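Side-chain contacts in DUF1611 domain-containing protein (Anabaena variabilis, PDB 2OBN), which is of unknown function but couples a Rossmann-like domain to a P-loop NTPase-like domain, and so may bind a nucleotide: residues V10-H15 against A28-S33; E16-T21 against R51-I56; Y226-I231 against D344-N349; V201-V206 against L246-G251. The protein carries 2 engineered substitutions. All coordinates share one frame; numbering follows the deposited sequence.

Overall arrangement
From the N terminus, contact 1 closes the short loop between strand 10-13 and helix 24-32, the first half of a beta-alpha-beta unit. Contact 2 crosses it: residues 16-21 lie inside that loop, while their partners at 51-56 lie beyond strand 37-41. The two touch where Ile56 packs on Leu30 and Arg31. Much further along, contacts 3 and 4 also cross, and meet where Ile231 packs on Leu248. Contact 4 joins the turn before helix 208-222 to helix 245-252, whereas contact 3 closes a loop of more than a hundred residues, bringing the C-terminal helix back to strand 228-231. The first pair belongs to the sheet-and-helix unit holding strand 10-13, the second to that holding strand 228-231.

Contact 1 of 4, residues V10-H15 against A28-S33; sequences VAILLH and ALLRYS
Ile12 and Leu30 make the close part of this contact, their branches crossing at an angle between strand 10-13 and the end of helix 24-32. The delta methyl of Ile12 does most of the work: CD1 lies 3.7 Å from Leu30 CD2 and almost as near to Leu30 CG. CG1 of Ile12 stands beside the backbone N (chi1 -55°) and the chain then runs straight on, which carries that methyl outward from the strand to the helix. A second close touch is made by Leu14, just past the strand, whose CD2 meets Leu30 CD1 tip to tip at 3.7 Å. Leu30 therefore offers one methyl to each partner, a use to which a forked leucine is well suited. Leu29 sits more loosely, giving only its CB to Ile12 CD1 at 4.2 Å, while its side chain also touches Val78 and Leu196. The four residues are buried and bring no polar side-chain atom to the contact. Across the helix the character changes: Arg31 is exposed and turned from the strand, and Tyr32, partly exposed, bonds through OH to Ser168. Apolar toward the sheet, and more exposed and mixed on the other side, the helix is the connection of a beta-alpha-beta crossover, leading from strand 10-13 to its parallel neighbour 37-41, as expected of a Rossmann-like domain.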
loop_
_atom_site.group_PDB
_atom_site.type_symbol
_atom_site.label_atom_id
_atom_site.label_comp_id
_atom_site.label_asym_id
_atom_site.label_seq_id
_atom_site.Cartn_x
_atom_site.Cartn_y
_atom_site.Cartn_z
ATOM N N VAL B 10 14.912 -28.686 8.455
ATOM C CA VAL B 10 15.243 -27.465 7.739
ATOM C C VAL B 10 16.722 -27.119 7.715
ATOM O O VAL B 10 17.430 -27.244 8.715
ATOM C CB VAL B 10 14.511 -26.261 8.385
ATOM C CG1 VAL B 10 14.979 -24.912 7.794
ATOM C CG2 VAL B 10 12.994 -26.420 8.246
ATOM N N ALA B 11 17.161 -26.672 6.546
ATOM C CA ALA B 11 18.471 -26.102 6.368
ATOM C C ALA B 11 18.169 -24.650 5.978
ATOM O O ALA B 11 17.311 -24.404 5.132
ATOM C CB ALA B 11 19.229 -26.815 5.269
ATOM N N ILE B 12 18.829 -23.690 6.617
ATOM C CA ILE B 12 18.609 -22.281 6.309
ATOM C C ILE B 12 19.778 -21.745 5.490
ATOM O O ILE B 12 20.930 -21.823 5.931
ATOM C CB ILE B 12 18.469 -21.427 7.582
ATOM C CG1 ILE B 12 17.368 -21.992 8.468
ATOM C CG2 ILE B 12 18.202 -19.946 7.218
ATOM C CD1 ILE B 12 17.205 -21.236 9.736
ATOM N N LEU B 13 19.479 -21.230 4.293
ATOM C CA LEU B 13 20.497 -20.610 3.448
ATOM C C LEU B 13 20.750 -19.276 4.133
ATOM O O LEU B 13 19.841 -18.452 4.220
ATOM C CB LEU B 13 19.993 -20.398 2.016
ATOM C CG LEU B 13 21.036 -19.870 1.018
ATOM C CD1 LEU B 13 22.112 -20.934 0.759
ATOM C CD2 LEU B 13 20.389 -19.432 -0.294
ATOM N N LEU B 14 21.961 -19.072 4.639
ATOM C CA LEU B 14 22.247 -17.871 5.415
ATOM C C LEU B 14 23.654 -17.314 5.167
ATOM O O LEU B 14 24.258 -16.762 6.089
ATOM C CB LEU B 14 22.017 -18.190 6.913
ATOM C CG LEU B 14 21.842 -17.105 8.001
ATOM C CD1 LEU B 14 20.839 -16.019 7.659
ATOM C CD2 LEU B 14 21.436 -17.768 9.309
ATOM N N HIS B 15 24.149 -17.426 3.925
ATOM C CA HIS B 15 25.488 -16.921 3.562
ATOM C C HIS B 15 25.617 -15.435 3.820
ATOM O O HIS B 15 24.843 -14.648 3.270
ATOM C CB HIS B 15 25.834 -17.143 2.081
ATOM C CG HIS B 15 25.964 -18.577 1.686
ATOM N ND1 HIS B 15 26.975 -19.386 2.150
ATOM C CD2 HIS B 15 25.233 -19.336 0.839
ATOM C CE1 HIS B 15 26.843 -20.591 1.628
ATOM N NE2 HIS B 15 25.792 -20.587 0.830
ATOM N N ALA B 28 15.758 -14.664 12.478
ATOM C CA ALA B 28 14.454 -14.653 13.123
ATOM C C ALA B 28 13.945 -16.087 13.240
ATOM O O ALA B 28 13.450 -16.487 14.289
ATOM C CB ALA B 28 13.476 -13.781 12.364
ATOM N N LEU B 29 14.090 -16.864 12.171
ATOM C CA LEU B 29 13.696 -18.277 12.191
ATOM C C LEU B 29 14.495 -19.056 13.240
ATOM O O LEU B 29 13.938 -19.852 13.990
ATOM C CB LEU B 29 13.875 -18.910 10.800
ATOM C CG LEU B 29 13.024 -18.346 9.647
ATOM C CD1 LEU B 29 13.393 -19.042 8.338
ATOM C CD2 LEU B 29 11.543 -18.477 9.911
ATOM N N LEU B 30 15.804 -18.839 13.290
ATOM C CA LEU B 30 16.644 -19.487 14.299
ATOM C C LEU B 30 16.219 -19.089 15.715
ATOM O O LEU B 30 16.320 -19.888 16.638
ATOM C CB LEU B 30 18.120 -19.134 14.087
ATOM C CG LEU B 30 18.784 -19.743 12.841
ATOM C CD1 LEU B 30 20.074 -19.015 12.530
ATOM C CD2 LEU B 30 19.028 -21.264 12.980
ATOM N N ARG B 31 15.757 -17.855 15.890
ATOM C CA ARG B 31 15.339 -17.380 17.201
ATOM C C ARG B 31 13.949 -17.883 17.593
ATOM O O ARG B 31 13.701 -18.129 18.772
ATOM C CB ARG B 31 15.408 -15.841 17.259
ATOM C CG ARG B 31 14.985 -15.227 18.590
ATOM C CD ARG B 31 15.156 -13.697 18.648
ATOM N NE ARG B 31 16.508 -13.309 19.076
ATOM C CZ ARG B 31 17.481 -12.782 18.319
ATOM N NH1 ARG B 31 17.313 -12.492 17.022
ATOM N NH2 ARG B 31 18.654 -12.508 18.887
ATOM N N TYR B 32 13.045 -18.059 16.628
ATOM C CA TYR B 32 11.678 -18.412 16.978
ATOM C C TYR B 32 11.069 -19.721 16.435
ATOM O O TYR B 32 10.104 -20.207 17.009
ATOM C CB TYR B 32 10.772 -17.241 16.599
ATOM C CG TYR B 32 11.035 -15.946 17.359
ATOM C CD1 TYR B 32 10.841 -15.874 18.739
ATOM C CD2 TYR B 32 11.413 -14.782 16.695
ATOM C CE1 TYR B 32 11.039 -14.697 19.440
ATOM C CE2 TYR B 32 11.617 -13.605 17.389
ATOM C CZ TYR B 32 11.419 -13.563 18.762
ATOM O OH TYR B 32 11.626 -12.394 19.453
ATOM N N SER B 33 11.608 -20.303 15.368
ATOM C CA SER B 33 10.983 -21.493 14.780
ATOM C C SER B 33 11.070 -22.766 15.619
ATOM O O SER B 33 12.151 -23.154 16.053
ATOM C CB SER B 33 11.594 -21.771 13.410
ATOM O OG SER B 33 10.979 -22.889 12.797
#

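Contact 2 of 4, residues E16-T21 against R51-I56; sequences EGTTGT and REITGI
Thr18 and Thr19 on one side and Thr54 on the other turn their methyl groups to each other's segment, so that three residues usually counted as polar build an apolar junction, together with Ile53. No hydrogen bond passes between 16-21 and 51-56. The closest touch is methyl on methyl, Thr18 CG2 to Thr54 CG2 at 3.6 Å, and the same Thr18 CG2 also reaches Ile53 CD1 at 4.0 Å. Thr19 CG2 comes against the root of the isoleucine, 3.7 Å from Ile53 CB, near the exposed border of the contact. Ile53, with CG1 lodged between its backbone N and carbonyl carbon (chi1 73°), spreads from CB to CD1 beside both loop threonines. The hydroxyls of Thr18 and Thr54 have other work. Thr18 OG1 bonds to Asp42, which also takes the backbone N of Glu16 and so helps to hold the loop. Thr54 OG1 receives Ile56 N at 3.1 Å in a nearly straight bond of 167°, an ST turn, and bonds as well to Leu50 O one helical turn back. Between them, Gly55 leaves the helix with positive phi, where a side chain would strike the preceding carbonyl. A valine in place of Thr54 would probably leave Ile56 N without its acceptor and Leu50 O without its hydroxyl partner, setting the helix end freer to move. In Thr18 and Thr54 the hydroxyl ties each segment to its own surroundings, while the methyl supplies the cohesion between them, which is van der Waals in nature and has little directional demand.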
loop_
_atom_site.group_PDB
_atom_site.type_symbol
_atom_site.label_atom_id
_atom_site.label_comp_id
_atom_site.label_asym_id
_atom_site.label_seq_id
_atom_site.Cartn_x
_atom_site.Cartn_y
_atom_site.Cartn_z
ATOM N N GLU B 16 26.609 -15.063 4.636
ATOM C CA GLU B 16 26.878 -13.658 5.011
ATOM C C GLU B 16 25.835 -13.013 5.937
ATOM O O GLU B 16 26.024 -11.877 6.349
ATOM C CB GLU B 16 27.068 -12.765 3.780
ATOM C CG GLU B 16 28.115 -13.271 2.808
ATOM C CD GLU B 16 28.403 -12.279 1.692
ATOM O OE1 GLU B 16 27.440 -11.779 1.053
ATOM O OE2 GLU B 16 29.607 -12.013 1.453
ATOM N N GLY B 17 24.761 -13.728 6.278
ATOM C CA GLY B 17 23.728 -13.190 7.141
ATOM C C GLY B 17 23.764 -13.610 8.604
ATOM O O GLY B 17 23.013 -13.046 9.397
ATOM N N THR B 18 24.584 -14.590 8.984
ATOM C CA THR B 18 24.600 -15.014 10.386
ATOM C C THR B 18 25.117 -13.898 11.281
ATOM O O THR B 18 24.503 -13.598 12.294
ATOM C CB THR B 18 25.411 -16.307 10.645
ATOM O OG1 THR B 18 25.034 -17.328 9.707
ATOM C CG2 THR B 18 25.164 -16.817 12.070
ATOM N N THR B 19 26.247 -13.303 10.905
ATOM C CA THR B 19 26.843 -12.178 11.644
ATOM C C THR B 19 26.824 -10.865 10.859
ATOM O O THR B 19 27.282 -9.836 11.368
ATOM C CB THR B 19 28.310 -12.467 12.057
ATOM O OG1 THR B 19 29.110 -12.729 10.892
ATOM C CG2 THR B 19 28.372 -13.645 13.006
ATOM N N GLY B 20 26.306 -10.895 9.635
ATOM C CA GLY B 20 26.230 -9.707 8.800
ATOM C C GLY B 20 24.899 -9.011 8.985
ATOM O O GLY B 20 24.265 -9.149 10.037
ATOM N N THR B 21 24.476 -8.283 7.951
ATOM C CA THR B 21 23.223 -7.523 7.967
ATOM C C THR B 21 22.074 -8.069 7.092
ATOM O O THR B 21 20.930 -7.665 7.282
ATOM C CB THR B 21 23.489 -6.066 7.510
ATOM O OG1 THR B 21 24.106 -6.075 6.220
ATOM C CG2 THR B 21 24.420 -5.342 8.492
ATOM N N ARG B 51 25.316 -19.649 19.131
ATOM C CA ARG B 51 25.098 -18.843 20.340
ATOM C C ARG B 51 26.125 -17.725 20.506
ATOM O O ARG B 51 25.754 -16.576 20.749
ATOM C CB ARG B 51 25.119 -19.722 21.605
ATOM C CG ARG B 51 24.762 -18.970 22.919
ATOM C CD ARG B 51 25.127 -19.763 24.176
ATOM N N GLU B 52 27.408 -18.058 20.390
ATOM C CA GLU B 52 28.453 -17.058 20.599
ATOM C C GLU B 52 28.423 -15.915 19.597
ATOM O O GLU B 52 28.571 -14.763 19.987
ATOM C CB GLU B 52 29.849 -17.696 20.626
ATOM C CG GLU B 52 30.074 -18.678 21.778
ATOM C CD GLU B 52 29.698 -18.107 23.144
ATOM O OE1 GLU B 52 30.052 -16.940 23.441
ATOM O OE2 GLU B 52 29.042 -18.841 23.919
ATOM N N ILE B 53 28.178 -16.223 18.330
ATOM C CA ILE B 53 28.208 -15.205 17.274
ATOM C C ILE B 53 26.887 -14.446 17.025
ATOM O O ILE B 53 26.916 -13.347 16.469
ATOM C CB ILE B 53 28.802 -15.801 15.973
ATOM C CG1 ILE B 53 27.838 -16.762 15.269
ATOM C CG2 ILE B 53 30.121 -16.500 16.294
ATOM C CD1 ILE B 53 28.489 -17.535 14.131
ATOM N N THR B 54 25.754 -15.019 17.450
ATOM C CA THR B 54 24.429 -14.390 17.312
ATOM C C THR B 54 23.758 -13.992 18.633
ATOM O O THR B 54 22.998 -13.029 18.672
ATOM C CB THR B 54 23.429 -15.340 16.625
ATOM O OG1 THR B 54 23.261 -16.514 17.429
ATOM C CG2 THR B 54 23.925 -15.743 15.261
ATOM N N GLY B 55 24.010 -14.747 19.700
ATOM C CA GLY B 55 23.348 -14.519 20.982
ATOM C C GLY B 55 22.012 -15.256 21.098
ATOM O O GLY B 55 21.278 -15.053 22.062
ATOM N N ILE B 56 21.691 -16.102 20.116
ATOM C CA ILE B 56 20.469 -16.907 20.128
ATOM C C ILE B 56 20.774 -18.201 20.889
ATOM O O ILE B 56 21.760 -18.876 20.589
ATOM C CB ILE B 56 20.011 -17.263 18.692
ATOM C CG1 ILE B 56 19.747 -15.989 17.879
ATOM C CG2 ILE B 56 18.770 -18.178 18.737
ATOM C CD1 ILE B 56 19.477 -16.236 16.389
#

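Contact 3 of 4, residues Y226-I231 against D344-N349; sequences YDILHI and DAVMQN
Val346 and Met347, near the end of helix 340-347, meet a single residue of the strand, Ile228, whose CD1 makes both contacts. Along the helix, Asp344 comes first: its carboxylate pairs with Arg180 in a salt bridge, while its O accepts Gln348 N at 2.9 Å and completes the last helical turn. Val346 points at the strand, and its CG1 meets Ile228 CD1 tip to tip at 4.1 Å. A short beta-branched residue suits this place between helix and sheet, where it touches Ile228 and Val155 at once. Met347, a selenomethionine, starts out across the contact instead of into it, but its chain bends at chi2 (-56°) and swings the terminal methyl round. CE thereby lies 3.6 Å from Ile228 CD1, the closest approach between the two segments. For its part, Ile228 has CG1 anti to the backbone N (chi1 -176°) and runs on extended, which sets CD1 where both helix residues can touch it. Asn349 ends the chain, and its terminal carboxylate forms a salt bridge with Arg153, giving the helix end a polar tie next to its apolar one. Strand 228-231 lies between the parallel strands 184-187 and 153-159; the C-terminal helix packs over Ile228 and Val155, Met347 extends onto Trp182, and helix 166-179 covers His230 further along.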
loop_
_atom_site.group_PDB
_atom_site.type_symbol
_atom_site.label_atom_id
_atom_site.label_comp_id
_atom_site.label_asym_id
_atom_site.label_seq_id
_atom_site.Cartn_x
_atom_site.Cartn_y
_atom_site.Cartn_z
ATOM N N TYR B 226 -11.160 -15.482 19.700
ATOM C CA TYR B 226 -10.144 -15.155 20.682
ATOM C C TYR B 226 -10.539 -13.915 21.478
ATOM O O TYR B 226 -11.412 -13.149 21.062
ATOM C CB TYR B 226 -8.775 -14.995 19.965
ATOM C CG TYR B 226 -8.275 -16.300 19.356
ATOM C CD1 TYR B 226 -8.646 -16.687 18.075
ATOM C CD2 TYR B 226 -7.470 -17.163 20.084
ATOM C CE1 TYR B 226 -8.218 -17.903 17.526
ATOM C CE2 TYR B 226 -7.035 -18.371 19.551
ATOM C CZ TYR B 226 -7.411 -18.733 18.272
ATOM O OH TYR B 226 -6.971 -19.933 17.761
ATOM N N ASP B 227 -9.918 -13.761 22.644
ATOM C CA ASP B 227 -10.105 -12.585 23.492
ATOM C C ASP B 227 -9.208 -11.453 22.970
ATOM O O ASP B 227 -9.530 -10.284 23.106
ATOM C CB ASP B 227 -9.667 -12.875 24.934
ATOM C CG ASP B 227 -10.430 -13.993 25.569
ATOM O OD1 ASP B 227 -11.657 -14.108 25.318
ATOM O OD2 ASP B 227 -9.806 -14.758 26.341
ATOM N N ILE B 228 -8.067 -11.820 22.408
ATOM C CA ILE B 228 -7.113 -10.842 21.921
ATOM C C ILE B 228 -6.349 -11.297 20.677
ATOM O O ILE B 228 -5.880 -12.436 20.594
ATOM C CB ILE B 228 -6.111 -10.442 23.044
ATOM C CG1 ILE B 228 -5.166 -9.327 22.577
ATOM C CG2 ILE B 228 -5.333 -11.664 23.562
ATOM C CD1 ILE B 228 -4.301 -8.715 23.715
ATOM N N LEU B 229 -6.259 -10.389 19.706
ATOM C CA LEU B 229 -5.471 -10.595 18.497
ATOM C C LEU B 229 -4.264 -9.676 18.561
ATOM O O LEU B 229 -4.406 -8.490 18.862
ATOM C CB LEU B 229 -6.285 -10.314 17.227
ATOM C CG LEU B 229 -7.111 -11.473 16.643
ATOM C CD1 LEU B 229 -8.008 -12.110 17.635
ATOM C CD2 LEU B 229 -7.898 -11.006 15.459
ATOM N N HIS B 230 -3.083 -10.240 18.298
ATOM C CA HIS B 230 -1.826 -9.490 18.237
ATOM C C HIS B 230 -1.372 -9.421 16.778
ATOM O O HIS B 230 -0.799 -10.376 16.254
ATOM C CB HIS B 230 -0.742 -10.175 19.074
ATOM C CG HIS B 230 -1.159 -10.447 20.484
ATOM N ND1 HIS B 230 -0.898 -9.578 21.519
ATOM C CD2 HIS B 230 -1.856 -11.478 21.021
ATOM C CE1 HIS B 230 -1.406 -10.070 22.637
ATOM N NE2 HIS B 230 -1.990 -11.223 22.362
ATOM N N ILE B 231 -1.642 -8.298 16.122
ATOM C CA ILE B 231 -1.262 -8.126 14.731
ATOM C C ILE B 231 0.203 -7.643 14.605
ATOM O O ILE B 231 0.574 -6.580 15.126
ATOM C CB ILE B 231 -2.222 -7.168 13.981
ATOM C CG1 ILE B 231 -3.691 -7.639 14.064
ATOM C CG2 ILE B 231 -1.815 -7.054 12.495
ATOM C CD1 ILE B 231 -4.501 -7.122 15.226
ATOM N N ASP B 344 -0.645 -5.321 30.689
ATOM C CA ASP B 344 -1.531 -4.623 31.620
ATOM C C ASP B 344 -2.042 -3.323 30.994
ATOM O O ASP B 344 -3.219 -3.010 31.118
ATOM C CB ASP B 344 -0.804 -4.305 32.937
ATOM C CG ASP B 344 -0.483 -5.549 33.752
ATOM O OD1 ASP B 344 -1.085 -6.597 33.482
ATOM O OD2 ASP B 344 0.354 -5.482 34.690
ATOM N N ALA B 345 -1.157 -2.571 30.322
ATOM C CA ALA B 345 -1.547 -1.310 29.679
ATOM C C ALA B 345 -2.596 -1.543 28.594
ATOM O O ALA B 345 -3.522 -0.744 28.435
ATOM C CB ALA B 345 -0.328 -0.605 29.104
ATOM N N VAL B 346 -2.434 -2.628 27.837
ATOM C CA VAL B 346 -3.417 -3.028 26.828
ATOM C C VAL B 346 -4.756 -3.393 27.489
ATOM O O VAL B 346 -5.834 -2.941 27.051
ATOM C CB VAL B 346 -2.943 -4.278 26.031
ATOM C CG1 VAL B 346 -4.097 -4.922 25.247
ATOM C CG2 VAL B 346 -1.779 -3.939 25.116
HETATM N N MSE B 347 -4.664 -4.215 28.539
HETATM C CA MSE B 347 -5.839 -4.751 29.203
HETATM C C MSE B 347 -6.641 -3.790 30.057
HETATM O O MSE B 347 -7.810 -4.055 30.331
HETATM C CB MSE B 347 -5.467 -5.986 30.028
HETATM C CG MSE B 347 -5.067 -7.177 29.180
HETATM SE SE MSE B 347 -6.469 -7.627 27.897
HETATM C CE MSE B 347 -5.615 -9.099 27.036
ATOM N N GLN B 348 -6.054 -2.683 30.486
ATOM C CA GLN B 348 -6.833 -1.741 31.278
ATOM C C GLN B 348 -7.109 -0.471 30.506
ATOM O O GLN B 348 -7.304 0.602 31.075
ATOM C CB GLN B 348 -6.220 -1.510 32.655
ATOM C CG GLN B 348 -4.871 -0.876 32.709
ATOM C CD GLN B 348 -4.159 -1.307 33.972
ATOM O OE1 GLN B 348 -3.014 -1.751 33.927
ATOM N NE2 GLN B 348 -4.861 -1.243 35.102
ATOM N N ASN B 349 -7.115 -0.611 29.185
ATOM C CA ASN B 349 -7.540 0.458 28.315
ATOM C C ASN B 349 -9.046 0.263 28.221
ATOM O O ASN B 349 -9.836 0.973 28.860
ATOM C CB ASN B 349 -6.921 0.340 26.926
ATOM C CG ASN B 349 -7.584 1.265 25.930
ATOM O OD1 ASN B 349 -8.234 0.814 24.983
ATOM N ND2 ASN B 349 -7.492 2.569 26.185
ATOM O OXT ASN B 349 -9.485 -0.656 27.512
#

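Contact 4 of 4, residues V201-V206 against L246-G251; sequences VALDAV and LPLIRG
Leu203 opens a short 3-10 turn, 203-205, and faces helix 245-252 with its CA 8.6 Å from that of Leu248. The turn is held by Val206 N bonding to Leu203 O at 3.0 Å. The helix opposite is regular, as the 2.9 Å bond from Arg250 N to Leu246 O attests. Pro247 lies in its first turn, where the missing N-H of proline costs no helical hydrogen bond. Between the segments the touch is wholly apolar and passes through one methyl group. Leu203 CG stands anti to the backbone N (chi1 -173°), reaching straight out, and its CD2 settles against Leu248, 3.6 Å from CG and equally near to CD2 of that residue. The two leucines run past one another in opposite directions, so that one methyl of Leu203 lies against the fork of Leu248. Pro247 adds a looser border, its ring carbon CG 4.1 Å from Leu203 CD2; a compact, rigid ring suits a place where little reach is needed. All three residues are buried. Two polar residues flank them: Asp204 pairs with Arg134 in a salt bridge, and the buried Arg250 bonds through NH1 to Val289 O and through NH2 to Leu237 O of the second subunit. Helix 208-222 lies alongside both parts, Val215 touching Leu203 and Leu248 while Ala211 meets Pro247; Leu248 also rests on Leu156 of strand 153-159, and Pro247 packs on Thr243 of the second subunit, which places the helix between the central sheet and the dimer interface.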
loop_
_atom_site.group_PDB
_atom_site.type_symbol
_atom_site.label_atom_id
_atom_site.label_comp_id
_atom_site.label_asym_id
_atom_site.label_seq_id
_atom_site.Cartn_x
_atom_site.Cartn_y
_atom_site.Cartn_z
ATOM N N VAL B 201 -0.337 -13.323 6.118
ATOM C CA VAL B 201 -0.181 -12.619 4.846
ATOM C C VAL B 201 1.099 -11.773 4.782
ATOM O O VAL B 201 1.399 -11.050 5.706
ATOM C CB VAL B 201 -1.420 -11.705 4.546
ATOM C CG1 VAL B 201 -1.683 -10.710 5.677
ATOM C CG2 VAL B 201 -1.236 -10.966 3.223
ATOM N N ALA B 202 1.856 -11.889 3.688
ATOM C CA ALA B 202 3.035 -11.051 3.478
ATOM C C ALA B 202 2.514 -9.752 2.861
ATOM O O ALA B 202 2.519 -9.585 1.645
ATOM C CB ALA B 202 4.019 -11.722 2.562
ATOM N N LEU B 203 2.062 -8.844 3.720
ATOM C CA LEU B 203 1.411 -7.605 3.292
ATOM C C LEU B 203 2.188 -6.713 2.337
ATOM O O LEU B 203 1.578 -6.092 1.469
ATOM C CB LEU B 203 1.021 -6.783 4.519
ATOM C CG LEU B 203 0.184 -5.529 4.292
ATOM C CD1 LEU B 203 -1.154 -5.890 3.682
ATOM C CD2 LEU B 203 -0.008 -4.783 5.604
ATOM N N ASP B 204 3.518 -6.660 2.448
ATOM C CA ASP B 204 4.298 -5.759 1.577
ATOM C C ASP B 204 4.348 -6.178 0.107
ATOM O O ASP B 204 4.802 -5.408 -0.744
ATOM C CB ASP B 204 5.693 -5.459 2.139
ATOM C CG ASP B 204 6.658 -6.643 2.068
ATOM O OD1 ASP B 204 6.355 -7.694 1.491
ATOM O OD2 ASP B 204 7.770 -6.493 2.611
ATOM N N ALA B 205 3.898 -7.402 -0.171
ATOM C CA ALA B 205 3.792 -7.931 -1.526
ATOM C C ALA B 205 2.351 -7.890 -2.044
ATOM O O ALA B 205 2.083 -8.360 -3.156
ATOM C CB ALA B 205 4.302 -9.350 -1.555
ATOM N N VAL B 206 1.413 -7.386 -1.234
ATOM C CA VAL B 206 0.013 -7.268 -1.664
ATOM C C VAL B 206 -0.156 -5.954 -2.436
ATOM O O VAL B 206 0.478 -4.936 -2.107
ATOM C CB VAL B 206 -0.967 -7.298 -0.464
ATOM C CG1 VAL B 206 -2.425 -7.092 -0.932
ATOM C CG2 VAL B 206 -0.847 -8.617 0.295
ATOM N N LEU B 246 -0.352 1.799 7.178
ATOM C CA LEU B 246 -1.708 2.305 6.976
ATOM C C LEU B 246 -2.745 1.166 6.820
ATOM O O LEU B 246 -3.727 1.143 7.567
ATOM C CB LEU B 246 -1.757 3.329 5.844
ATOM C CG LEU B 246 -3.089 4.022 5.564
ATOM C CD1 LEU B 246 -3.705 4.675 6.823
ATOM C CD2 LEU B 246 -2.882 5.043 4.433
ATOM N N PRO B 247 -2.538 0.227 5.859
ATOM C CA PRO B 247 -3.477 -0.909 5.778
ATOM C C PRO B 247 -3.549 -1.768 7.042
ATOM O O PRO B 247 -4.599 -2.328 7.324
ATOM C CB PRO B 247 -2.955 -1.727 4.584
ATOM C CG PRO B 247 -1.554 -1.226 4.328
ATOM C CD PRO B 247 -1.544 0.188 4.768
ATOM N N LEU B 248 -2.457 -1.899 7.789
ATOM C CA LEU B 248 -2.516 -2.652 9.060
ATOM C C LEU B 248 -3.527 -2.017 10.011
ATOM O O LEU B 248 -4.387 -2.701 10.559
ATOM C CB LEU B 248 -1.141 -2.746 9.712
ATOM C CG LEU B 248 -0.205 -3.728 9.006
ATOM C CD1 LEU B 248 1.224 -3.598 9.516
ATOM C CD2 LEU B 248 -0.687 -5.148 9.158
ATOM N N ILE B 249 -3.433 -0.701 10.163
ATOM C CA ILE B 249 -4.349 0.068 11.006
ATOM C C ILE B 249 -5.799 0.039 10.472
ATOM O O ILE B 249 -6.741 -0.179 11.219
ATOM C CB ILE B 249 -3.869 1.531 11.132
ATOM C CG1 ILE B 249 -2.599 1.586 11.972
ATOM C CG2 ILE B 249 -4.946 2.406 11.769
ATOM C CD1 ILE B 249 -1.951 2.980 12.088
ATOM N N ARG B 250 -5.966 0.279 9.180
ATOM C CA ARG B 250 -7.294 0.327 8.584
ATOM C C ARG B 250 -7.931 -1.053 8.545
ATOM O O ARG B 250 -9.111 -1.221 8.896
ATOM C CB ARG B 250 -7.208 0.926 7.177
ATOM C CG ARG B 250 -6.784 2.388 7.148
ATOM C CD ARG B 250 -7.954 3.331 7.472
ATOM N NE ARG B 250 -7.527 4.730 7.488
ATOM C CZ ARG B 250 -6.962 5.334 8.528
ATOM N NH1 ARG B 250 -6.794 4.700 9.689
ATOM N NH2 ARG B 250 -6.589 6.601 8.411
ATOM N N GLY B 251 -7.170 -2.048 8.113
ATOM C CA GLY B 251 -7.706 -3.408 8.042
ATOM C C GLY B 251 -8.049 -4.029 9.389
ATOM O O GLY B 251 -9.074 -4.674 9.518
#